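Local coordinates for protein CdnC (Chryseobacterium gregarium DSM 19109, PDB 7MGV) that acts as an ATP-grasp ligase that installs omega-ester macrocycles in a ribosomally made precursor peptide, forming single and bicyclic graspetide products, at residues A31-F34 with S35-K38; E119-N122 with T123-F127; S252-S255 with E256-K259; I282-M285 with I286-L290. All coordinates share one frame; numbering follows the deposited sequence.

Interaction 1 of 4, residues A31-F34 with S35-K38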
# COMPACT_ATOMS: atom_id res chain seq x y z
N ALA A 31 13.46 14.20 -13.56
CA ALA A 31 14.62 14.79 -12.91
C ALA A 31 15.70 13.76 -12.61
O ALA A 31 16.88 14.10 -12.59
CB ALA A 31 14.20 15.52 -11.63
N ASP A 32 15.31 12.50 -12.37
CA ASP A 32 16.28 11.43 -12.16
C ASP A 32 16.69 10.88 -13.52
O ASP A 32 15.95 10.11 -14.14
CB ASP A 32 15.71 10.33 -11.27
CG ASP A 32 16.55 9.06 -11.30
OD1 ASP A 32 17.79 9.16 -11.18
OD2 ASP A 32 15.97 7.96 -11.45
N ASN A 33 17.87 11.29 -13.98
CA ASN A 33 18.47 10.75 -15.19
C ASN A 33 19.90 10.30 -14.97
O ASN A 33 20.57 9.90 -15.93
CB ASN A 33 18.43 11.80 -16.32
CG ASN A 33 18.41 11.18 -17.71
OD1 ASN A 33 17.77 11.70 -18.62
ND2 ASN A 33 19.13 10.07 -17.88
N PHE A 34 20.40 10.36 -13.73
CA PHE A 34 21.82 10.27 -13.46
C PHE A 34 22.21 8.91 -12.91
O PHE A 34 23.11 8.26 -13.44
CB PHE A 34 22.25 11.39 -12.49
CG PHE A 34 21.50 12.69 -12.66
CD1 PHE A 34 21.09 13.14 -13.91
CD2 PHE A 34 21.19 13.47 -11.55
CE1 PHE A 34 20.39 14.31 -14.05
CE2 PHE A 34 20.49 14.66 -11.69
CZ PHE A 34 20.10 15.08 -12.95
N SER A 35 21.54 8.47 -11.85
CA SER A 35 21.77 7.12 -11.33
C SER A 35 21.31 6.07 -12.34
O SER A 35 21.93 5.01 -12.46
CB SER A 35 21.03 6.94 -10.00
OG SER A 35 20.84 5.57 -9.72
N ILE A 36 20.23 6.35 -13.07
CA ILE A 36 19.73 5.42 -14.07
C ILE A 36 20.66 5.34 -15.28
O ILE A 36 20.59 4.37 -16.04
CB ILE A 36 18.30 5.82 -14.50
CG1 ILE A 36 17.63 4.68 -15.27
CG2 ILE A 36 18.33 7.09 -15.32
CD1 ILE A 36 16.34 5.09 -15.95
N ASP A 37 21.53 6.33 -15.47
CA ASP A 37 22.37 6.36 -16.67
C ASP A 37 23.36 5.20 -16.69
O ASP A 37 23.49 4.50 -17.71
CB ASP A 37 23.10 7.70 -16.77
CG ASP A 37 22.47 8.63 -17.79
OD1 ASP A 37 21.50 8.22 -18.45
OD2 ASP A 37 22.95 9.78 -17.92
N LYS A 38 24.07 4.98 -15.59
CA LYS A 38 25.05 3.91 -15.56
C LYS A 38 24.37 2.54 -15.56
O LYS A 38 24.88 1.59 -16.18
CB LYS A 38 25.96 4.06 -14.34
CG LYS A 38 27.44 4.16 -14.69
CD LYS A 38 27.72 5.42 -15.50
CE LYS A 38 29.20 5.52 -15.87
NZ LYS A 38 29.58 4.58 -16.96

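Interaction 2 of 4, residues E119-N122 with T123-F127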
# COMPACT_ATOMS: atom_id res chain seq x y z
N GLU A 119 -7.74 8.37 -9.49
CA GLU A 119 -7.91 7.40 -10.57
C GLU A 119 -6.60 7.19 -11.34
O GLU A 119 -6.27 6.06 -11.71
CB GLU A 119 -9.02 7.83 -11.52
CG GLU A 119 -9.25 6.88 -12.68
CD GLU A 119 -10.01 5.63 -12.29
OE1 GLU A 119 -10.52 5.58 -11.15
OE2 GLU A 119 -10.11 4.71 -13.12
N ILE A 120 -5.86 8.27 -11.59
CA ILE A 120 -4.59 8.16 -12.30
C ILE A 120 -3.62 7.28 -11.51
O ILE A 120 -3.03 6.34 -12.05
CB ILE A 120 -4.00 9.57 -12.54
CG1 ILE A 120 -4.78 10.30 -13.63
CG2 ILE A 120 -2.52 9.48 -12.89
CD1 ILE A 120 -4.57 11.80 -13.63
N ARG A 121 -3.45 7.59 -10.22
CA ARG A 121 -2.55 6.81 -9.38
C ARG A 121 -2.97 5.36 -9.30
O ARG A 121 -2.13 4.46 -9.37
CB ARG A 121 -2.48 7.42 -7.98
CG ARG A 121 -1.41 6.79 -7.10
CD ARG A 121 -1.36 7.44 -5.72
NE ARG A 121 -2.31 6.84 -4.80
CZ ARG A 121 -2.69 7.39 -3.65
NH1 ARG A 121 -2.20 8.57 -3.28
NH2 ARG A 121 -3.56 6.76 -2.86
N ASN A 122 -4.28 5.11 -9.17
CA ASN A 122 -4.73 3.73 -9.05
C ASN A 122 -4.52 2.96 -10.35
O ASN A 122 -4.09 1.81 -10.32
CB ASN A 122 -6.20 3.69 -8.63
CG ASN A 122 -6.62 2.32 -8.14
OD1 ASN A 122 -6.76 1.38 -8.92
ND2 ASN A 122 -6.83 2.20 -6.83
N THR A 123 -4.81 3.59 -11.49
CA THR A 123 -4.59 2.93 -12.77
C THR A 123 -3.12 2.57 -12.96
O THR A 123 -2.78 1.44 -13.34
CB THR A 123 -5.08 3.83 -13.91
OG1 THR A 123 -6.50 3.94 -13.86
CG2 THR A 123 -4.66 3.26 -15.26
N LEU A 124 -2.23 3.52 -12.67
CA LEU A 124 -0.81 3.27 -12.91
C LEU A 124 -0.24 2.25 -11.92
O LEU A 124 0.48 1.32 -12.31
CB LEU A 124 -0.04 4.59 -12.83
CG LEU A 124 1.47 4.43 -12.96
CD1 LEU A 124 1.92 4.65 -14.40
CD2 LEU A 124 2.13 5.41 -12.02
N PHE A 125 -0.54 2.42 -10.62
CA PHE A 125 -0.11 1.44 -9.63
C PHE A 125 -0.71 0.07 -9.91
O PHE A 125 -0.07 -0.95 -9.64
CB PHE A 125 -0.48 1.91 -8.23
CG PHE A 125 0.40 3.01 -7.69
CD1 PHE A 125 1.39 3.58 -8.48
CD2 PHE A 125 0.24 3.47 -6.40
CE1 PHE A 125 2.19 4.59 -7.99
CE2 PHE A 125 1.04 4.49 -5.90
CZ PHE A 125 2.02 5.05 -6.70
N GLY A 126 -1.92 0.02 -10.45
CA GLY A 126 -2.52 -1.27 -10.78
C GLY A 126 -1.82 -1.95 -11.93
O GLY A 126 -1.62 -3.17 -11.91
N PHE A 127 -1.45 -1.18 -12.96
CA PHE A 127 -0.61 -1.74 -14.01
C PHE A 127 0.69 -2.28 -13.43
O PHE A 127 1.09 -3.41 -13.73
CB PHE A 127 -0.32 -0.70 -15.09
CG PHE A 127 0.85 -1.07 -15.97
CD1 PHE A 127 0.80 -2.21 -16.75
CD2 PHE A 127 1.99 -0.29 -15.99
CE1 PHE A 127 1.87 -2.56 -17.56
CE2 PHE A 127 3.06 -0.64 -16.80
CZ PHE A 127 3.00 -1.78 -17.58

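Interaction 3 of 4, residues S252-S255 with E256-K259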
# COMPACT_ATOMS: atom_id res chain seq x y z
N SER A 252 32.95 7.94 13.18
CA SER A 252 32.91 9.16 13.97
C SER A 252 34.06 9.21 14.97
O SER A 252 34.66 10.26 15.19
CB SER A 252 31.57 9.27 14.70
OG SER A 252 30.51 8.78 13.89
N GLN A 253 34.37 8.06 15.58
CA GLN A 253 35.42 8.00 16.59
C GLN A 253 36.77 8.37 16.00
O GLN A 253 37.48 9.24 16.53
CB GLN A 253 35.45 6.61 17.21
CG GLN A 253 36.49 6.41 18.29
CD GLN A 253 36.60 4.96 18.73
OE1 GLN A 253 37.01 4.10 17.95
NE2 GLN A 253 36.21 4.68 19.97
N GLN A 254 37.15 7.74 14.89
CA GLN A 254 38.45 8.02 14.29
C GLN A 254 38.50 9.41 13.67
O GLN A 254 39.56 10.04 13.66
CB GLN A 254 38.80 6.96 13.25
CG GLN A 254 40.29 6.86 12.94
CD GLN A 254 41.08 6.15 14.02
OE1 GLN A 254 40.99 6.48 15.21
NE2 GLN A 254 41.87 5.16 13.62
N SER A 255 37.37 9.91 13.17
CA SER A 255 37.32 11.29 12.68
C SER A 255 37.61 12.28 13.80
O SER A 255 38.46 13.17 13.67
CB SER A 255 35.94 11.56 12.07
OG SER A 255 35.60 12.93 12.17
N GLU A 256 36.90 12.14 14.92
CA GLU A 256 37.10 13.02 16.06
C GLU A 256 38.51 12.88 16.62
O GLU A 256 39.08 13.86 17.11
CB GLU A 256 36.05 12.71 17.12
CG GLU A 256 36.29 13.32 18.47
CD GLU A 256 35.31 12.80 19.50
OE1 GLU A 256 34.08 12.98 19.31
OE2 GLU A 256 35.76 12.20 20.50
N ALA A 257 39.09 11.68 16.55
CA ALA A 257 40.47 11.50 16.99
C ALA A 257 41.44 12.22 16.05
O ALA A 257 42.35 12.92 16.51
CB ALA A 257 40.81 10.01 17.07
N ALA A 258 41.25 12.06 14.74
CA ALA A 258 42.11 12.72 13.76
C ALA A 258 42.05 14.23 13.89
O ALA A 258 43.04 14.92 13.59
CB ALA A 258 41.73 12.29 12.35
N LYS A 259 40.91 14.77 14.32
CA LYS A 259 40.81 16.22 14.49
C LYS A 259 41.78 16.75 15.55
O LYS A 259 42.05 17.96 15.57
CB LYS A 259 39.38 16.62 14.85
CG LYS A 259 38.43 16.58 13.67
CD LYS A 259 38.82 17.61 12.62
CE LYS A 259 38.10 17.36 11.30
NZ LYS A 259 38.72 16.26 10.52

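Interaction 4 of 4, residues I282-M285 with I286-L290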
# COMPACT_ATOMS: atom_id res chain seq x y z
N ILE A 282 26.70 -10.27 10.58
CA ILE A 282 25.87 -9.12 10.22
C ILE A 282 25.40 -9.23 8.78
O ILE A 282 24.22 -8.99 8.47
CB ILE A 282 26.64 -7.81 10.47
CG1 ILE A 282 27.10 -7.72 11.93
CG2 ILE A 282 25.78 -6.61 10.10
CD1 ILE A 282 25.97 -7.79 12.93
N GLU A 283 26.30 -9.60 7.87
CA GLU A 283 25.93 -9.74 6.46
C GLU A 283 24.95 -10.89 6.26
O GLU A 283 24.01 -10.79 5.46
CB GLU A 283 27.19 -9.94 5.62
CG GLU A 283 26.94 -10.28 4.16
CD GLU A 283 28.18 -10.08 3.31
OE1 GLU A 283 28.07 -10.18 2.07
OE2 GLU A 283 29.26 -9.81 3.88
N PHE A 284 25.16 -11.99 6.99
CA PHE A 284 24.21 -13.10 6.96
C PHE A 284 22.82 -12.64 7.36
O PHE A 284 21.82 -12.97 6.70
CB PHE A 284 24.70 -14.22 7.88
CG PHE A 284 23.80 -15.42 7.93
CD1 PHE A 284 23.95 -16.46 7.03
CD2 PHE A 284 22.80 -15.51 8.90
CE1 PHE A 284 23.12 -17.56 7.08
CE2 PHE A 284 21.97 -16.62 8.95
CZ PHE A 284 22.13 -17.65 8.04
N MET A 285 22.73 -11.85 8.43
CA MET A 285 21.43 -11.40 8.90
C MET A 285 20.81 -10.36 7.96
O MET A 285 19.59 -10.30 7.82
CB MET A 285 21.55 -10.84 10.32
CG MET A 285 21.70 -11.94 11.37
SD MET A 285 21.56 -11.33 13.06
CE MET A 285 23.05 -10.36 13.19
N ILE A 286 21.64 -9.56 7.28
CA ILE A 286 21.13 -8.63 6.27
C ILE A 286 20.50 -9.40 5.12
O ILE A 286 19.37 -9.10 4.67
CB ILE A 286 22.26 -7.70 5.78
CG1 ILE A 286 22.70 -6.75 6.90
CG2 ILE A 286 21.81 -6.94 4.56
CD1 ILE A 286 21.82 -5.53 7.06
N LEU A 287 21.22 -10.39 4.60
CA LEU A 287 20.68 -11.22 3.53
C LEU A 287 19.41 -11.94 3.99
O LEU A 287 18.46 -12.10 3.22
CB LEU A 287 21.73 -12.22 3.05
CG LEU A 287 22.90 -11.62 2.27
CD1 LEU A 287 24.02 -12.63 2.10
CD2 LEU A 287 22.44 -11.10 0.92
N GLU A 288 19.38 -12.37 5.26
CA GLU A 288 18.18 -13.01 5.78
C GLU A 288 17.01 -12.04 5.88
O GLU A 288 15.86 -12.44 5.69
CB GLU A 288 18.47 -13.63 7.14
CG GLU A 288 17.33 -14.46 7.70
CD GLU A 288 17.74 -15.30 8.89
OE1 GLU A 288 16.85 -15.85 9.57
OE2 GLU A 288 18.96 -15.40 9.15
N LEU A 289 17.28 -10.77 6.20
CA LEU A 289 16.22 -9.77 6.21
C LEU A 289 15.62 -9.60 4.82
O LEU A 289 14.39 -9.60 4.66
CB LEU A 289 16.77 -8.44 6.73
CG LEU A 289 15.84 -7.22 6.72
CD1 LEU A 289 14.71 -7.40 7.72
CD2 LEU A 289 16.63 -5.95 7.01
N LEU A 290 16.48 -9.47 3.81
CA LEU A 290 15.97 -9.39 2.45
C LEU A 290 15.24 -10.67 2.04
O LEU A 290 14.30 -10.62 1.24
CB LEU A 290 17.10 -9.08 1.47
CG LEU A 290 17.39 -7.58 1.33
CD1 LEU A 290 18.55 -7.17 2.23
CD2 LEU A 290 17.65 -7.20 -0.11

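Interaction 1 of 4, residues A31-F34 with S35-K38
D37 turns its carboxylate back on N33, and the polar contacts of this helix entrance are close without being well formed. D37 OD1 lies 3.1 Å from N33 ND2, but the angle is too poor for a hydrogen bond; the amide and carboxylate planes stand 61° apart. N33 O sits close to both carboxylate oxygens, 3.1 Å from D37 OD2, an approach of acceptors that is unfavourable and leaves the detail of this pair doubtful. The backbone contributes a weak bond, D37 N to F34 O at 3.2 Å, which marks the first turn. D32, from the loop, comes to S35 instead: its OD1 stops 3.9 Å from S35 N, while OD2 makes a weak, long ion pair with R95.

The apolar contact belongs to I36. Its CG1 swings anti to the backbone N (chi1 -166°), which brings CG2 between the backbone N and the carbonyl carbon and against the main chain of N33, 3.6 Å from N33 C. Beyond the turn, I36 packs on I26, T28 and R52, the last also touched by N33, and S35 on R95, E320, F321 and F322.

The arrangement is that of a strand-loop-helix corner, where the loop after strand 22-28 enters helix 35-46 in the beta-alpha-beta crossover to strand 48-54 within the parallel sheet of the pre-ATP-grasp domain.

Interaction 2 of 4, residues E119-N122 with T123-F127
The F125 ring receives the methylene R121 CG over one face, a CH-pi contact in which CG sits 3.8 Å from the ring centroid and 20° off the ring normal. CG is displaced toward the CE2 side of the rim, and R121 CD continues there at 3.8 Å from F125 CE2. The guanidinium runs on past the ring with its plane only 16° from the ring plane; it is thus the aliphatic part of the arginine, not its charge, that covers the phenyl. A first torsion of -172° in R121 carries CG over the face of the ring one turn on. An alanine at F125 is likely to lose this face and leave the methylenes of R121 without their support, freeing the arginine to turn.

The polar counterpart is T123. Its N and OG1 both give hydrogen bonds to E119 O, at 2.9 and 3.0 Å, from opposite faces of the carbonyl plane, so one acceptor is gripped twice; OG1 also has a weak hydrogen bond with Q189 OE1 of the second subunit. Routine backbone bonds join L124, F125 and G126 to I120, R121 and N122.

E119 points its carboxylate across the dimer interface, bonded to Q189 and T190 of the second subunit, while G126 O accepts from S147 of that subunit. The arrangement is i to i+4 pairing on alpha-helix 110-130, one side of which lies at the dimer interface.

Interaction 3 of 4, residues S252-S255 with E256-K259
S252 and E256 are joined through the backbone across the first turn of the short alpha-helix 252-258, which follows directly on strand 244-251 of an antiparallel sheet. S252 O accepts from E256 N at 2.9 Å in a nearly straight bond of 170°, and the pattern repeats from Q253 to A257, Q254 to A258 and S255 to K259. The turn is therefore backbone-held, and its side chains differ chiefly in how they leave it.

E256 starts its side chain beside that carbonyl, CB 3.4 Å from S252 O, then extends from there, its CG anti to the backbone N (chi1 167°), and carries its carboxylate outward from the helix. Q254 bends at chi2 instead (76°), which brings its amide forward, toward A257, until OE1 comes within 4.0 Å of A257 CB, a light contact between an amide oxygen and a methyl. A258 contributes another small methyl, 3.4 Å by its CB from Q254 O. S255 has its hydroxyl near E256 N, but the angle there is too poor for a hydrogen bond.

Neighbouring loops cover parts of the helix: Q253 packs on K233, S255 and K259 on I270, and A258 on K264. D251, the last residue of the strand, bonds the first turn through OD1 to Q254 N. The ADP is near but not touched, about 9 Å from the side chain of S252. The K259 chain is folded further out, at chi2 and chi4, but it is the first torsion, with CG anti to the carbonyl carbon, that rests K259 CG 3.4 Å from S255 O, beside the carbonyl that also accepts K259 N.

Interaction 4 of 4, residues I282-M285 with I286-L290
Helix 280-293 packs against the antiparallel sheet that holds strands 234-241 and 310-316, and within it I282 and I286 form the sheet-facing pair. A first torsion of -68° places I286 CG1 beside its own backbone N and over the preceding turn, 3.1 Å from I282 O; the side chains themselves touch lightly, I282 CG2 to I286 CG1 at 4.4 Å. I286 continues onto I238 and V240, and I282 onto Y310, so both branched residues carry the helix onto the sheet. On an adjoining flank L289, with its CB 3.5 Å from M285 O, sends its branches onward to I154 and I158 of helix 148-158 and to F312 and I315, and the M285 side chain packs on F160 and I158.

On the more exposed side the contact changes character. E288 is extended, and its OE2 approaches F284 CE2 to 3.3 Å with the carboxylate plane turned 88° to the ring; the approach is oblique, and no hydrogen bond is involved. F284 points its ring outward on the exposed flank, while the E288 side chain also touches I158.

The spine is regular: I286, L287, E288 and L289 each donate to the carbonyl four residues earlier, L287 N to E283 O at 2.9 Å being the straightest at 173°. The result is an amphipathic alpha-helix laid on an antiparallel sheet, an alpha-on-beta layer consistent with the C-terminal half of an ATP-grasp fold.

How the interactions relate
All four contacts are local, yet place in the fold sets their chemistry. Interactions 2, 3 and 4 each lie within one helix, whereas interaction 1 joins a loop to a helix. Interaction 2 is buried and faces the second subunit, its E119 carboxylate bonded across the dimer; interaction 3 is a surface turn held by backbone bonds. Interactions 1 and 4 are partly buried, the first opening a helix through weakly bonded polar groups, the last resting branched apolar residues on a sheet. Helix 252-258 of interaction 3 follows a strand of that same sheet. Interactions 1 and 2 share the pre-ATP-grasp range; 2 and 3 lie on opposite sides of the chain's centre, about 49 Å between centres.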